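Local coordinates for protein taurine:2-oxoglutarate aminotransferase (Bifidobacterium kashiwanohense PV20-2, PDB 6JIX) that probably transfers the amino group of taurine to 2-oxoglutarate, using pyridoxal 5'-phosphate as cofactor in the manner of class-III aminotransferases, at residues Ile124-Met129 with Asp301-His306. Sequence-based numbering, arbitrary orientation.
Sequences IKMARM and DYFTDH
With CG of F303 anti to its own carbonyl carbon (chi1 -70°) and CG of Y302 anti to the backbone N (chi1 -178°), both rings reach from helix 297-305 to one flank of helix 116-131. The F303 ring enters between M126 and M129, one helical turn apart: CE2 lies 4.0 Å from M126 CB, and CZ is equally close to M129 CB. Both thioethers make Met-aromatic contacts with this ring. M129 SD sits at the ring edge, 3.9 Å from F303 CE1, its side chain crossing F303 at about a right angle, whereas M126 SD approaches obliquely, 5.2 Å from the centroid. Y302 covers one face of F303 with CD1 and brings OH to 3.1 Å from M129 O. On the Y302 ring, H306 lays its imidazole over one face and donates from ND1 to Y302 O (3.0 Å). An alanine in place of Y302 would probably leave that F303 face and the H306 imidazole without their shared aromatic neighbour. The axes of 124-129 and 301-305 cross at 74°; V130, next along helix 116-131, also touches both rings, L308 of the same chain and M20 of the second subunit pack against both M126 and F303, and A127 faces strand 248-252 of the large mixed sheet.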
# COMPACT_ATOMS: atom_id res chain seq x y z
N ILE A 124 -7.60 -11.49 -3.49
CA ILE A 124 -7.08 -12.76 -3.99
C ILE A 124 -6.81 -13.72 -2.83
O ILE A 124 -7.24 -14.88 -2.86
CB ILE A 124 -5.80 -12.51 -4.80
CG1 ILE A 124 -6.13 -11.81 -6.11
CG2 ILE A 124 -5.04 -13.82 -5.02
CD1 ILE A 124 -4.92 -11.19 -6.74
N LYS A 125 -6.04 -13.27 -1.82
CA LYS A 125 -5.69 -14.15 -0.71
C LYS A 125 -6.93 -14.71 -0.05
O LYS A 125 -6.99 -15.90 0.28
CB LYS A 125 -4.83 -13.42 0.32
CG LYS A 125 -3.37 -13.34 -0.03
CD LYS A 125 -2.63 -12.32 0.82
CE LYS A 125 -2.08 -12.95 2.09
NZ LYS A 125 -1.65 -11.88 3.04
N MET A 126 -7.93 -13.86 0.17
CA MET A 126 -9.16 -14.30 0.83
C MET A 126 -9.92 -15.31 -0.03
O MET A 126 -10.42 -16.32 0.49
CB MET A 126 -10.03 -13.08 1.15
CG MET A 126 -9.35 -12.04 2.05
SD MET A 126 -10.52 -10.83 2.71
CE MET A 126 -10.26 -9.42 1.67
N ALA A 127 -9.98 -15.09 -1.35
CA ALA A 127 -10.70 -16.03 -2.20
C ALA A 127 -10.03 -17.40 -2.17
O ALA A 127 -10.71 -18.43 -2.11
CB ALA A 127 -10.80 -15.50 -3.63
N ARG A 128 -8.70 -17.43 -2.20
CA ARG A 128 -8.01 -18.72 -2.11
C ARG A 128 -8.28 -19.39 -0.76
O ARG A 128 -8.49 -20.61 -0.70
CB ARG A 128 -6.51 -18.52 -2.35
CG ARG A 128 -6.08 -18.60 -3.80
CD ARG A 128 -4.83 -17.78 -4.06
NE ARG A 128 -4.35 -17.93 -5.43
CZ ARG A 128 -3.24 -17.37 -5.91
NH1 ARG A 128 -2.48 -16.61 -5.13
NH2 ARG A 128 -2.88 -17.59 -7.18
N MET A 129 -8.30 -18.60 0.33
CA MET A 129 -8.57 -19.16 1.66
C MET A 129 -10.02 -19.63 1.77
O MET A 129 -10.28 -20.72 2.31
CB MET A 129 -8.27 -18.12 2.74
CG MET A 129 -6.83 -18.13 3.29
SD MET A 129 -6.52 -16.85 4.54
CE MET A 129 -5.87 -15.52 3.55
N ASP A 301 -18.55 -14.76 7.37
CA ASP A 301 -18.75 -15.96 8.18
C ASP A 301 -17.52 -16.85 8.16
O ASP A 301 -17.11 -17.37 9.20
CB ASP A 301 -19.96 -16.76 7.68
CG ASP A 301 -21.30 -16.17 8.13
OD1 ASP A 301 -21.31 -15.24 8.98
OD2 ASP A 301 -22.34 -16.65 7.63
N TYR A 302 -16.94 -17.06 6.98
CA TYR A 302 -15.76 -17.91 6.90
C TYR A 302 -14.69 -17.44 7.87
O TYR A 302 -14.09 -18.23 8.60
CB TYR A 302 -15.19 -17.97 5.48
CG TYR A 302 -14.00 -18.91 5.40
CD1 TYR A 302 -12.71 -18.46 5.67
CD2 TYR A 302 -14.17 -20.25 5.12
CE1 TYR A 302 -11.62 -19.32 5.64
CE2 TYR A 302 -13.09 -21.12 5.09
CZ TYR A 302 -11.82 -20.66 5.34
OH TYR A 302 -10.75 -21.55 5.31
N PHE A 303 -14.44 -16.13 7.90
CA PHE A 303 -13.40 -15.57 8.74
C PHE A 303 -13.88 -15.28 10.16
O PHE A 303 -13.13 -14.70 10.96
CB PHE A 303 -12.80 -14.33 8.06
CG PHE A 303 -12.00 -14.67 6.83
CD1 PHE A 303 -10.80 -15.40 6.95
CD2 PHE A 303 -12.45 -14.34 5.57
CE1 PHE A 303 -10.06 -15.75 5.82
CE2 PHE A 303 -11.72 -14.70 4.44
CZ PHE A 303 -10.53 -15.41 4.56
N THR A 304 -15.11 -15.65 10.50
CA THR A 304 -15.46 -15.78 11.90
C THR A 304 -14.96 -17.11 12.46
O THR A 304 -14.46 -17.16 13.59
CB THR A 304 -16.97 -15.64 12.09
OG1 THR A 304 -17.43 -14.42 11.49
CG2 THR A 304 -17.32 -15.60 13.55
N ASP A 305 -15.02 -18.19 11.67
CA ASP A 305 -14.51 -19.51 12.07
C ASP A 305 -13.03 -19.70 11.81
O ASP A 305 -12.42 -20.60 12.41
CB ASP A 305 -15.22 -20.66 11.33
CG ASP A 305 -16.72 -20.58 11.37
OD1 ASP A 305 -17.29 -20.59 12.49
OD2 ASP A 305 -17.34 -20.54 10.28
N HIS A 306 -12.44 -18.96 10.87
CA HIS A 306 -11.04 -19.12 10.51
C HIS A 306 -10.30 -17.80 10.65
O HIS A 306 -10.87 -16.72 10.47
CB HIS A 306 -10.88 -19.66 9.09
CG HIS A 306 -11.58 -20.96 8.87
ND1 HIS A 306 -12.94 -21.05 8.71
CD2 HIS A 306 -11.11 -22.23 8.80
CE1 HIS A 306 -13.28 -22.31 8.54
NE2 HIS A 306 -12.19 -23.05 8.59